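Lantibiotic dehydratase (Microbispora corallina, PDB 5EHK) probably dehydrates serine and threonine residues of the NAI-107 precursor peptide, attaching glutamate from glutamyl-tRNA and then eliminating it. Local coordinates at residues Trp819-Leu824 with Arg868-Gly873; Asp833-Gln838 with Ser936-Thr941; Ala851-Phe856 with Thr923-Gln928; Glu912-Asp917 with Gly1075-Met1080. One frame throughout, in Å; residues are numbered along the deposited sequence.

Contact 1: Trp819-Leu824 with Arg868-Gly873; sequences WLYLRL and RVRFRG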
# COMPACT_ATOMS: atom_id res chain seq x y z
N TRP A 819 -2.19 32.72 18.83
CA TRP A 819 -2.39 32.42 17.43
C TRP A 819 -3.78 31.83 17.12
O TRP A 819 -4.26 30.93 17.82
CB TRP A 819 -1.33 31.41 16.96
CG TRP A 819 0.03 31.54 17.59
CD1 TRP A 819 0.50 30.87 18.70
CD2 TRP A 819 1.14 32.32 17.11
NE1 TRP A 819 1.80 31.22 18.96
CE2 TRP A 819 2.22 32.11 17.99
CE3 TRP A 819 1.32 33.20 16.03
CZ2 TRP A 819 3.47 32.73 17.82
CZ3 TRP A 819 2.55 33.82 15.86
CH2 TRP A 819 3.61 33.58 16.75
N LEU A 820 -4.41 32.35 16.07
CA LEU A 820 -5.50 31.68 15.39
C LEU A 820 -4.93 30.97 14.14
O LEU A 820 -4.38 31.63 13.26
CB LEU A 820 -6.49 32.74 14.96
CG LEU A 820 -7.90 32.35 14.56
CD1 LEU A 820 -8.48 31.40 15.61
CD2 LEU A 820 -8.73 33.64 14.49
N TYR A 821 -5.01 29.64 14.10
CA TYR A 821 -4.47 28.87 12.96
C TYR A 821 -5.54 28.07 12.22
O TYR A 821 -6.03 27.04 12.71
CB TYR A 821 -3.36 27.95 13.45
CG TYR A 821 -2.33 27.56 12.42
CD1 TYR A 821 -1.98 28.44 11.39
CD2 TYR A 821 -1.58 26.38 12.56
CE1 TYR A 821 -0.97 28.11 10.46
CE2 TYR A 821 -0.56 26.05 11.65
CZ TYR A 821 -0.26 26.91 10.60
OH TYR A 821 0.74 26.59 9.69
N LEU A 822 -5.91 28.53 11.03
CA LEU A 822 -6.98 27.93 10.24
C LEU A 822 -6.48 26.94 9.22
O LEU A 822 -5.51 27.21 8.51
CB LEU A 822 -7.71 29.02 9.49
CG LEU A 822 -8.56 29.94 10.34
CD1 LEU A 822 -8.79 31.21 9.57
CD2 LEU A 822 -9.87 29.24 10.59
N ARG A 823 -7.18 25.81 9.10
CA ARG A 823 -6.96 24.90 7.97
C ARG A 823 -8.10 24.94 6.99
O ARG A 823 -9.22 24.58 7.30
CB ARG A 823 -6.79 23.50 8.47
CG ARG A 823 -5.69 23.37 9.47
CD ARG A 823 -5.40 21.90 9.65
NE ARG A 823 -4.55 21.67 10.80
CZ ARG A 823 -4.81 20.74 11.70
NH1 ARG A 823 -5.92 19.99 11.57
NH2 ARG A 823 -3.99 20.58 12.73
N LEU A 824 -7.81 25.40 5.79
CA LEU A 824 -8.85 25.59 4.80
C LEU A 824 -8.73 24.53 3.73
O LEU A 824 -7.74 24.47 3.00
CB LEU A 824 -8.78 27.01 4.23
CG LEU A 824 -8.75 28.10 5.31
CD1 LEU A 824 -8.56 29.49 4.69
CD2 LEU A 824 -10.00 28.05 6.13
N ARG A 868 -3.17 26.77 4.94
CA ARG A 868 -3.21 27.11 6.35
C ARG A 868 -2.99 28.60 6.46
O ARG A 868 -2.05 29.15 5.91
CB ARG A 868 -2.14 26.34 7.10
CG ARG A 868 -2.35 24.88 7.01
CD ARG A 868 -1.51 24.15 7.98
NE ARG A 868 -2.04 22.81 8.18
CZ ARG A 868 -1.44 21.87 8.90
NH1 ARG A 868 -0.28 22.13 9.48
NH2 ARG A 868 -2.01 20.67 9.02
N VAL A 869 -3.89 29.28 7.15
CA VAL A 869 -3.72 30.70 7.30
C VAL A 869 -3.51 31.00 8.76
O VAL A 869 -4.26 30.50 9.60
CB VAL A 869 -4.94 31.47 6.78
CG1 VAL A 869 -4.74 32.97 6.93
CG2 VAL A 869 -5.20 31.08 5.32
N ARG A 870 -2.49 31.79 9.09
CA ARG A 870 -2.27 32.13 10.50
C ARG A 870 -2.44 33.60 10.87
O ARG A 870 -1.89 34.45 10.20
CB ARG A 870 -0.90 31.69 10.98
CG ARG A 870 -0.94 31.73 12.49
CD ARG A 870 0.39 31.62 13.16
NE ARG A 870 1.40 32.60 12.76
CZ ARG A 870 1.29 33.91 12.93
NH1 ARG A 870 0.20 34.43 13.48
NH2 ARG A 870 2.28 34.70 12.55
N PHE A 871 -3.15 33.90 11.95
CA PHE A 871 -3.25 35.28 12.44
C PHE A 871 -2.67 35.35 13.83
O PHE A 871 -2.81 34.41 14.61
CB PHE A 871 -4.69 35.77 12.52
CG PHE A 871 -5.43 35.68 11.22
CD1 PHE A 871 -5.52 36.77 10.38
CD2 PHE A 871 -6.09 34.51 10.86
CE1 PHE A 871 -6.22 36.70 9.20
CE2 PHE A 871 -6.78 34.43 9.69
CZ PHE A 871 -6.85 35.53 8.84
N ARG A 872 -2.02 36.47 14.15
CA ARG A 872 -1.55 36.71 15.50
C ARG A 872 -2.25 37.94 16.07
O ARG A 872 -2.44 38.94 15.38
CB ARG A 872 -0.04 36.88 15.54
CG ARG A 872 0.50 37.08 16.95
CD ARG A 872 2.03 37.22 16.99
NE ARG A 872 2.48 38.56 16.64
CZ ARG A 872 3.76 38.89 16.57
NH1 ARG A 872 4.68 37.98 16.82
NH2 ARG A 872 4.12 40.13 16.25
N GLY A 873 -2.66 37.84 17.32
CA GLY A 873 -3.32 38.95 17.97
C GLY A 873 -3.65 38.69 19.42
O GLY A 873 -3.31 37.65 19.99

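Contact 2: Asp833-Gln838 with Ser936-Thr941; sequences DFLRDQ and SLLRLT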
# COMPACT_ATOMS: atom_id res chain seq x y z
N ASP A 833 -7.21 30.59 -7.15
CA ASP A 833 -8.41 31.46 -7.14
C ASP A 833 -8.83 31.85 -5.74
O ASP A 833 -9.17 33.01 -5.50
CB ASP A 833 -9.61 30.81 -7.86
CG ASP A 833 -9.58 31.02 -9.37
OD1 ASP A 833 -8.87 31.96 -9.82
OD2 ASP A 833 -10.23 30.23 -10.10
N PHE A 834 -8.80 30.89 -4.81
CA PHE A 834 -9.17 31.16 -3.43
C PHE A 834 -8.22 32.23 -2.84
O PHE A 834 -8.66 33.15 -2.14
CB PHE A 834 -9.16 29.86 -2.61
CG PHE A 834 -9.80 30.00 -1.26
CD1 PHE A 834 -11.16 29.82 -1.11
CD2 PHE A 834 -9.04 30.36 -0.15
CE1 PHE A 834 -11.75 29.97 0.09
CE2 PHE A 834 -9.64 30.51 1.06
CZ PHE A 834 -11.01 30.32 1.19
N LEU A 835 -6.93 32.09 -3.14
CA LEU A 835 -5.91 33.05 -2.75
C LEU A 835 -6.09 34.44 -3.36
O LEU A 835 -5.86 35.45 -2.69
CB LEU A 835 -4.52 32.52 -3.10
CG LEU A 835 -4.01 31.34 -2.27
CD1 LEU A 835 -2.78 30.70 -2.91
CD2 LEU A 835 -3.72 31.80 -0.83
N ARG A 836 -6.50 34.49 -4.62
CA ARG A 836 -6.74 35.78 -5.29
C ARG A 836 -7.94 36.52 -4.70
O ARG A 836 -7.87 37.72 -4.43
CB ARG A 836 -6.88 35.58 -6.81
CG ARG A 836 -5.56 35.25 -7.51
CD ARG A 836 -5.65 35.24 -9.02
NE ARG A 836 -6.07 33.95 -9.54
CZ ARG A 836 -5.27 33.07 -10.14
NH1 ARG A 836 -3.99 33.35 -10.34
NH2 ARG A 836 -5.77 31.91 -10.56
N ASP A 837 -9.02 35.78 -4.47
CA ASP A 837 -10.31 36.35 -4.15
C ASP A 837 -10.77 36.27 -2.69
O ASP A 837 -11.39 37.20 -2.20
CB ASP A 837 -11.38 35.67 -5.01
CG ASP A 837 -11.12 35.80 -6.49
OD1 ASP A 837 -10.49 36.78 -6.93
OD2 ASP A 837 -11.59 34.92 -7.23
N GLN A 838 -10.50 35.16 -2.01
CA GLN A 838 -11.09 34.92 -0.69
C GLN A 838 -10.16 35.24 0.49
O GLN A 838 -10.61 35.76 1.51
CB GLN A 838 -11.62 33.48 -0.55
CG GLN A 838 -13.01 33.25 -1.12
CD GLN A 838 -13.07 33.24 -2.64
OE1 GLN A 838 -12.27 32.57 -3.31
NE2 GLN A 838 -14.00 34.00 -3.19
N SER A 936 -0.44 39.11 -4.46
CA SER A 936 -0.28 40.15 -5.48
C SER A 936 0.09 39.58 -6.84
O SER A 936 -0.52 39.93 -7.86
CB SER A 936 0.83 41.12 -5.08
OG SER A 936 0.31 42.22 -4.38
N LEU A 937 1.09 38.69 -6.82
CA LEU A 937 1.61 38.06 -8.02
C LEU A 937 0.57 37.14 -8.67
O LEU A 937 0.37 37.16 -9.89
CB LEU A 937 2.88 37.29 -7.67
CG LEU A 937 4.09 38.13 -7.25
CD1 LEU A 937 5.29 37.26 -6.94
CD2 LEU A 937 4.47 39.15 -8.33
N LEU A 938 -0.13 36.36 -7.85
CA LEU A 938 -1.16 35.48 -8.37
C LEU A 938 -2.26 36.29 -9.04
O LEU A 938 -2.82 35.86 -10.04
CB LEU A 938 -1.73 34.60 -7.27
CG LEU A 938 -0.80 33.47 -6.81
CD1 LEU A 938 -1.27 32.87 -5.49
CD2 LEU A 938 -0.70 32.40 -7.90
N ARG A 939 -2.57 37.45 -8.47
CA ARG A 939 -3.61 38.32 -9.01
C ARG A 939 -3.20 38.94 -10.35
O ARG A 939 -4.03 39.11 -11.24
CB ARG A 939 -4.01 39.40 -8.01
CG ARG A 939 -4.82 38.90 -6.84
CD ARG A 939 -5.03 39.99 -5.79
NE ARG A 939 -5.87 41.04 -6.35
CZ ARG A 939 -7.19 41.07 -6.23
NH1 ARG A 939 -7.81 40.13 -5.52
NH2 ARG A 939 -7.89 42.06 -6.79
N LEU A 940 -1.91 39.27 -10.50
CA LEU A 940 -1.43 39.72 -11.80
C LEU A 940 -1.59 38.58 -12.79
O LEU A 940 -2.07 38.75 -13.91
CB LEU A 940 0.04 40.15 -11.76
CG LEU A 940 0.40 41.38 -10.92
CD1 LEU A 940 1.90 41.67 -10.98
CD2 LEU A 940 -0.41 42.60 -11.35
N THR A 941 -1.19 37.40 -12.34
CA THR A 941 -1.14 36.20 -13.18
C THR A 941 -2.52 35.75 -13.76
O THR A 941 -2.58 35.11 -14.81
CB THR A 941 -0.38 35.10 -12.42
OG1 THR A 941 0.95 35.02 -12.96
CG2 THR A 941 -1.08 33.77 -12.44

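Contact 3: Ala851-Phe856 with Thr923-Gln928; sequences ADRWFF and TETAFQ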
# COMPACT_ATOMS: atom_id res chain seq x y z
N ALA A 851 -5.37 42.03 14.38
CA ALA A 851 -4.35 40.99 14.22
C ALA A 851 -3.10 41.70 13.74
O ALA A 851 -3.19 42.58 12.90
CB ALA A 851 -4.79 39.93 13.24
N ASP A 852 -1.95 41.36 14.32
CA ASP A 852 -0.73 42.12 14.05
C ASP A 852 0.16 41.43 13.03
O ASP A 852 1.04 42.04 12.41
CB ASP A 852 0.04 42.43 15.36
CG ASP A 852 0.93 41.27 15.83
OD1 ASP A 852 1.99 41.54 16.39
OD2 ASP A 852 0.56 40.08 15.68
N ARG A 853 -0.07 40.13 12.87
CA ARG A 853 0.65 39.34 11.90
C ARG A 853 -0.29 38.33 11.27
O ARG A 853 -1.17 37.79 11.93
CB ARG A 853 1.81 38.62 12.58
CG ARG A 853 2.96 39.52 12.93
CD ARG A 853 3.65 40.01 11.68
NE ARG A 853 4.63 41.06 11.98
CZ ARG A 853 4.83 42.15 11.25
NH1 ARG A 853 4.13 42.35 10.14
NH2 ARG A 853 5.74 43.04 11.62
N TRP A 854 -0.10 38.07 9.98
CA TRP A 854 -0.86 37.02 9.32
C TRP A 854 0.05 36.40 8.27
O TRP A 854 0.98 37.06 7.81
CB TRP A 854 -2.13 37.57 8.67
CG TRP A 854 -1.85 38.19 7.35
CD1 TRP A 854 -1.47 39.48 7.12
CD2 TRP A 854 -1.90 37.56 6.06
NE1 TRP A 854 -1.29 39.69 5.79
CE2 TRP A 854 -1.55 38.53 5.11
CE3 TRP A 854 -2.21 36.27 5.63
CZ2 TRP A 854 -1.51 38.27 3.75
CZ3 TRP A 854 -2.17 36.00 4.28
CH2 TRP A 854 -1.82 36.99 3.36
N PHE A 855 -0.19 35.14 7.92
CA PHE A 855 0.49 34.55 6.78
C PHE A 855 -0.25 33.32 6.27
O PHE A 855 -1.19 32.86 6.91
CB PHE A 855 1.98 34.29 7.08
CG PHE A 855 2.25 33.13 8.02
CD1 PHE A 855 2.48 33.35 9.38
CD2 PHE A 855 2.31 31.82 7.54
CE1 PHE A 855 2.78 32.27 10.24
CE2 PHE A 855 2.61 30.74 8.42
CZ PHE A 855 2.83 30.97 9.76
N PHE A 856 0.14 32.79 5.12
CA PHE A 856 -0.46 31.56 4.69
C PHE A 856 0.60 30.64 4.12
O PHE A 856 1.58 31.11 3.54
CB PHE A 856 -1.55 31.79 3.64
CG PHE A 856 -1.03 31.86 2.24
CD1 PHE A 856 -0.82 30.70 1.50
CD2 PHE A 856 -0.74 33.08 1.65
CE1 PHE A 856 -0.31 30.76 0.23
CE2 PHE A 856 -0.25 33.14 0.38
CZ PHE A 856 -0.04 31.98 -0.33
N THR A 923 11.23 36.94 11.27
CA THR A 923 10.65 35.80 10.59
C THR A 923 9.16 36.01 10.34
O THR A 923 8.70 35.83 9.21
CB THR A 923 10.88 34.49 11.36
OG1 THR A 923 12.29 34.30 11.57
CG2 THR A 923 10.31 33.30 10.58
N GLU A 924 8.40 36.40 11.35
CA GLU A 924 6.97 36.60 11.16
C GLU A 924 6.73 37.64 10.08
O GLU A 924 5.83 37.52 9.25
CB GLU A 924 6.28 37.03 12.45
CG GLU A 924 6.31 35.95 13.54
CD GLU A 924 5.52 34.71 13.18
OE1 GLU A 924 4.53 34.85 12.44
OE2 GLU A 924 5.87 33.59 13.63
N THR A 925 7.56 38.66 10.08
CA THR A 925 7.38 39.72 9.12
C THR A 925 7.67 39.27 7.70
O THR A 925 6.87 39.53 6.78
CB THR A 925 8.19 40.94 9.51
OG1 THR A 925 7.55 41.54 10.65
CG2 THR A 925 8.22 41.97 8.40
N ALA A 926 8.79 38.57 7.53
CA ALA A 926 9.08 38.00 6.23
C ALA A 926 7.89 37.16 5.72
O ALA A 926 7.41 37.36 4.60
CB ALA A 926 10.35 37.18 6.29
N PHE A 927 7.39 36.26 6.57
CA PHE A 927 6.24 35.42 6.23
C PHE A 927 5.01 36.26 5.88
O PHE A 927 4.35 35.98 4.88
CB PHE A 927 5.89 34.48 7.38
CG PHE A 927 6.88 33.39 7.60
CD1 PHE A 927 8.00 33.26 6.80
CD2 PHE A 927 6.68 32.46 8.60
CE1 PHE A 927 8.92 32.24 7.00
CE2 PHE A 927 7.59 31.44 8.80
CZ PHE A 927 8.71 31.34 7.99
N GLN A 928 4.73 37.31 6.64
CA GLN A 928 3.57 38.14 6.30
C GLN A 928 3.72 38.80 4.93
O GLN A 928 2.86 38.64 4.08
CB GLN A 928 3.30 39.22 7.35
CG GLN A 928 1.99 39.95 7.08
CD GLN A 928 1.75 41.08 8.04
OE1 GLN A 928 1.67 40.88 9.24
NE2 GLN A 928 1.64 42.28 7.51

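Contact 4: Glu912-Asp917 with Gly1075-Met1080; sequences ERYGGD and GSLLHM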
# COMPACT_ATOMS: atom_id res chain seq x y z
N GLU A 912 13.73 27.91 15.37
CA GLU A 912 15.06 27.32 15.22
C GLU A 912 15.50 27.19 13.75
O GLU A 912 16.67 27.44 13.44
CB GLU A 912 15.20 26.00 16.01
CG GLU A 912 14.20 24.90 15.65
CD GLU A 912 12.82 25.09 16.29
OE1 GLU A 912 12.68 25.99 17.16
OE2 GLU A 912 11.87 24.34 15.93
N ARG A 913 14.58 26.86 12.84
CA ARG A 913 14.91 26.89 11.41
C ARG A 913 15.27 28.32 10.96
O ARG A 913 15.96 28.51 9.95
CB ARG A 913 13.76 26.40 10.54
CG ARG A 913 13.36 24.95 10.72
CD ARG A 913 12.21 24.62 9.77
NE ARG A 913 12.64 24.73 8.37
CZ ARG A 913 12.97 23.69 7.61
NH1 ARG A 913 12.89 22.46 8.10
NH2 ARG A 913 13.36 23.87 6.35
N TYR A 914 14.79 29.32 11.69
CA TYR A 914 14.99 30.70 11.26
C TYR A 914 15.82 31.53 12.24
O TYR A 914 15.50 32.69 12.51
CB TYR A 914 13.64 31.38 11.00
CG TYR A 914 12.87 30.67 9.92
CD1 TYR A 914 12.89 31.12 8.61
CD2 TYR A 914 12.14 29.53 10.21
CE1 TYR A 914 12.19 30.45 7.63
CE2 TYR A 914 11.44 28.86 9.25
CZ TYR A 914 11.47 29.31 7.96
OH TYR A 914 10.75 28.62 7.01
N GLY A 915 16.88 30.95 12.78
CA GLY A 915 17.81 31.73 13.56
C GLY A 915 17.49 31.90 15.04
O GLY A 915 18.23 32.57 15.75
N GLY A 916 16.38 31.33 15.49
CA GLY A 916 16.07 31.35 16.91
C GLY A 916 15.13 32.44 17.38
O GLY A 916 14.78 33.34 16.62
N ASP A 917 14.75 32.40 18.65
CA ASP A 917 13.66 33.26 19.10
C ASP A 917 13.94 34.76 19.02
O ASP A 917 13.01 35.55 18.92
CB ASP A 917 13.19 32.88 20.53
CG ASP A 917 12.78 31.41 20.66
OD1 ASP A 917 12.60 30.69 19.65
OD2 ASP A 917 12.60 30.97 21.82
N GLY A 1075 17.76 29.09 2.85
CA GLY A 1075 17.19 27.99 2.09
C GLY A 1075 15.74 27.76 2.48
O GLY A 1075 14.89 27.48 1.63
N SER A 1076 15.44 27.88 3.77
CA SER A 1076 14.06 27.76 4.24
C SER A 1076 13.27 28.91 3.64
O SER A 1076 12.17 28.69 3.12
CB SER A 1076 13.97 27.85 5.77
OG SER A 1076 14.29 26.63 6.40
N LEU A 1077 13.84 30.11 3.69
CA LEU A 1077 13.16 31.28 3.15
C LEU A 1077 12.92 31.13 1.65
O LEU A 1077 11.85 31.50 1.16
CB LEU A 1077 13.91 32.56 3.48
CG LEU A 1077 13.77 33.15 4.90
CD1 LEU A 1077 14.66 34.35 5.08
CD2 LEU A 1077 12.33 33.54 5.17
N LEU A 1078 13.88 30.58 0.91
CA LEU A 1078 13.65 30.30 -0.51
C LEU A 1078 12.52 29.29 -0.72
O LEU A 1078 11.65 29.49 -1.60
CB LEU A 1078 14.92 29.85 -1.27
CG LEU A 1078 16.04 30.81 -1.70
CD1 LEU A 1078 15.60 32.27 -1.97
CD2 LEU A 1078 17.20 30.75 -0.75
N HIS A 1079 12.56 28.19 0.05
CA HIS A 1079 11.53 27.14 -0.01
C HIS A 1079 10.10 27.69 0.25
O HIS A 1079 9.18 27.43 -0.52
CB HIS A 1079 11.86 25.98 0.96
CG HIS A 1079 10.75 24.99 1.12
ND1 HIS A 1079 10.15 24.36 0.04
CD2 HIS A 1079 10.10 24.55 2.22
CE1 HIS A 1079 9.19 23.56 0.48
NE2 HIS A 1079 9.14 23.66 1.80
N MET A 1080 9.92 28.47 1.31
CA MET A 1080 8.59 29.02 1.61
C MET A 1080 8.06 29.99 0.54
O MET A 1080 6.85 30.09 0.36
CB MET A 1080 8.54 29.65 3.01
CG MET A 1080 8.62 28.66 4.18
SD MET A 1080 7.22 27.50 4.36
CE MET A 1080 7.55 26.23 3.17

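Contact 1: Trp819-Leu824 with Arg868-Gly873
L820 and F871 form a hydrogen-bonded antiparallel pair, and L822 and V869 form the next one. F871 N to L820 O is 2.9 Å and L822 N to V869 O is 2.9 Å. The two return bonds, L820 N to F871 O and V869 N to L822 O, are 3.0 Å each. The tight side is apolar. L820, L822, V869 and F871 point to one face of the sheet. There L822 CD1 lies at the edge of the F871 ring, 3.8 Å from CE2. L824 CD1 reaches V869 CG2 at 3.8 Å.

The other face carries W819, Y821, R823, R868, R870 and R872. It is polar and in part more open, for W819, R823, R868 and R872 are all partly exposed. R823 and R868 run side by side. Their guanidinium groups stack flat, centres 4.5 Å apart and planes at 26°. A salt bridge from R823 to E903 probably eases the like charges, and H866 holds R868 NE by a hydrogen bond. R870 is buried and turns a guanidinium face to CZ3 of W819. Its chain bends at chi3 (55°) to bring it there, and its NH2 forms a salt bridge with E924 of helix 920-942.

The pair sits in the middle of a four-stranded antiparallel sheet. Strand 853-861 flanks strand 864-872, strand 902-905 flanks strand 819-824, and helix 875-895 covers the leucine and phenylalanine face.

Contact 2: Asp833-Gln838 with Ser936-Thr941
R836 and R939 touch through their aliphatic parts, CG to CG 3.8 Å. Each then turns its guanidinium to a backbone carbonyl of the opposite helix. The short helix segments cross at 107°, with axes 8.9 Å apart. R836 bends at chi3 (-87°), which turns its guanidinium edge to L938 O. Its NH1 donates to that oxygen at 2.8 Å. The bond is fairly straight, but it arrives from above the carbonyl plane. The methyl CG2 of T941 lies near the same guanidinium edge. R939 also bends at chi3, and its NH1 makes a weak, bent bond to R836 O. Deeper in, L835 CD1 meets L938 CD1 at 3.7 Å.

D833 holds R836 from its own helix by a salt bridge, R836 NH2 to D833 OD1 at 3.2 Å. OD1 lies in the guanidinium plane, while the arginine comes from above the carboxylate plane. OD1 also pairs with R942, while D833 OD2 bonds S230 of the second subunit.

The chemistry is layered: leucine packing inside, charge outside. R836 is gripped by a carboxylate on one helix and a carbonyl on the other. This should fix the rotation of its guanidinium and tie the two helices together beside the subunit interface.

Contact 3: Ala851-Phe856 with Thr923-Gln928
R853 and W854 share one acceptor, the amide oxygen of Q928. This polar group joins strand 853-861 to helix 920-942. R853 NH1 donates to Q928 OE1 at 3.0 Å. The bond is nearly in the guanidinium plane but comes from above the amide plane, 64° out of it. W854 N adds a weak bond to the same oxygen. Q928 gets there with an extended chain, its CG anti to the backbone N (chi1 -172°).

Softer contacts follow that chain. Q928 CG comes 3.5 Å from W854 CD1, and the amide and indole planes are only 23° apart. The CA of Q928 makes a CA-H...O contact with W854 O at 3.2 Å.

The aromatic contact is edge-to-face. F927 turns its edge to the face of F855, with ring centroids 5.4 Å apart. Their stems lie side by side, CB to CB 3.9 Å. F855 CE1 also lies 3.8 Å from E924 OE1, a carboxylate oxygen that forms a salt bridge with R870 of the next strand.

Helix 920-942 thus packs on the edge strand of the four-stranded sheet through three different chemistries. The aromatic pair and E924 are buried, while R853 and Q928 are partly exposed. The R853 bond would limit how the Q928 amide can turn, the weak W854 bond only adding to it. The salt bridge of E924 probably offsets the charge of the buried R870.

Contact 4: Glu912-Asp917 with Gly1075-Met1080
R913 and S1076 are the closest backbone points, CA to CA 7.3 Å, where the end of a 3-10 segment (912-913) and the loop after it face helix 1068-1085. This is a loop-on-helix contact in the C-terminal lantibiotic dehydratase region. The loop joins strand 902-905 to helix 920-942. Beyond Y914 the backbone passes through G915 and G916, both with positive phi, and heads away from the helix. A CB at either place would press on the preceding carbonyl O.

Two neighbouring side chains do the work, one polar and one aromatic. R913 bends at chi3 and brings one edge of its guanidinium to S1076. NH2 donates to S1076 OG at 2.9 Å, and NE adds a weak bond to the same oxygen at 3.2 Å. The hydroxyl also bonds R1072 O, one turn back on its own helix. It therefore accepts from the arginine while giving its own proton to that carbonyl.

Y914 is buried and brings the end of its ring up to the helix. Its OH lies 3.5 Å from S1076 CB. M1080 comes across the end of the tyrosine at about a right angle, its CG 3.5 Å from Y914 OH. F927 of helix 920-942 packs edge-to-face with the tyrosine. The last apolar touch is at the ring edge, near its plane, where L1077 CD2 sits 4.0 Å from Y914 CE1.

Contacts 1 and 4 are mainly buried, while contacts 2 and 3 are partly buried. Contact 1 is held by backbone bonds within a sheet. In the other three, side chains make the main bonds, partly to backbone atoms. Contacts 1 and 3 use neighbouring strands of the same sheet and are joined by two salt bridges, R870 with E924 and R872 with D852. Contacts 2 and 3 share helix 920-942, and L835 packs on F856 between them. Contact 3 also touches contact 4, through F927 on Y914 and L1077. Arginines serve each place differently: stacked on the sheet, bound to helix carbonyls in contact 2, to an amide in contact 3 and to a hydroxyl in contact 4.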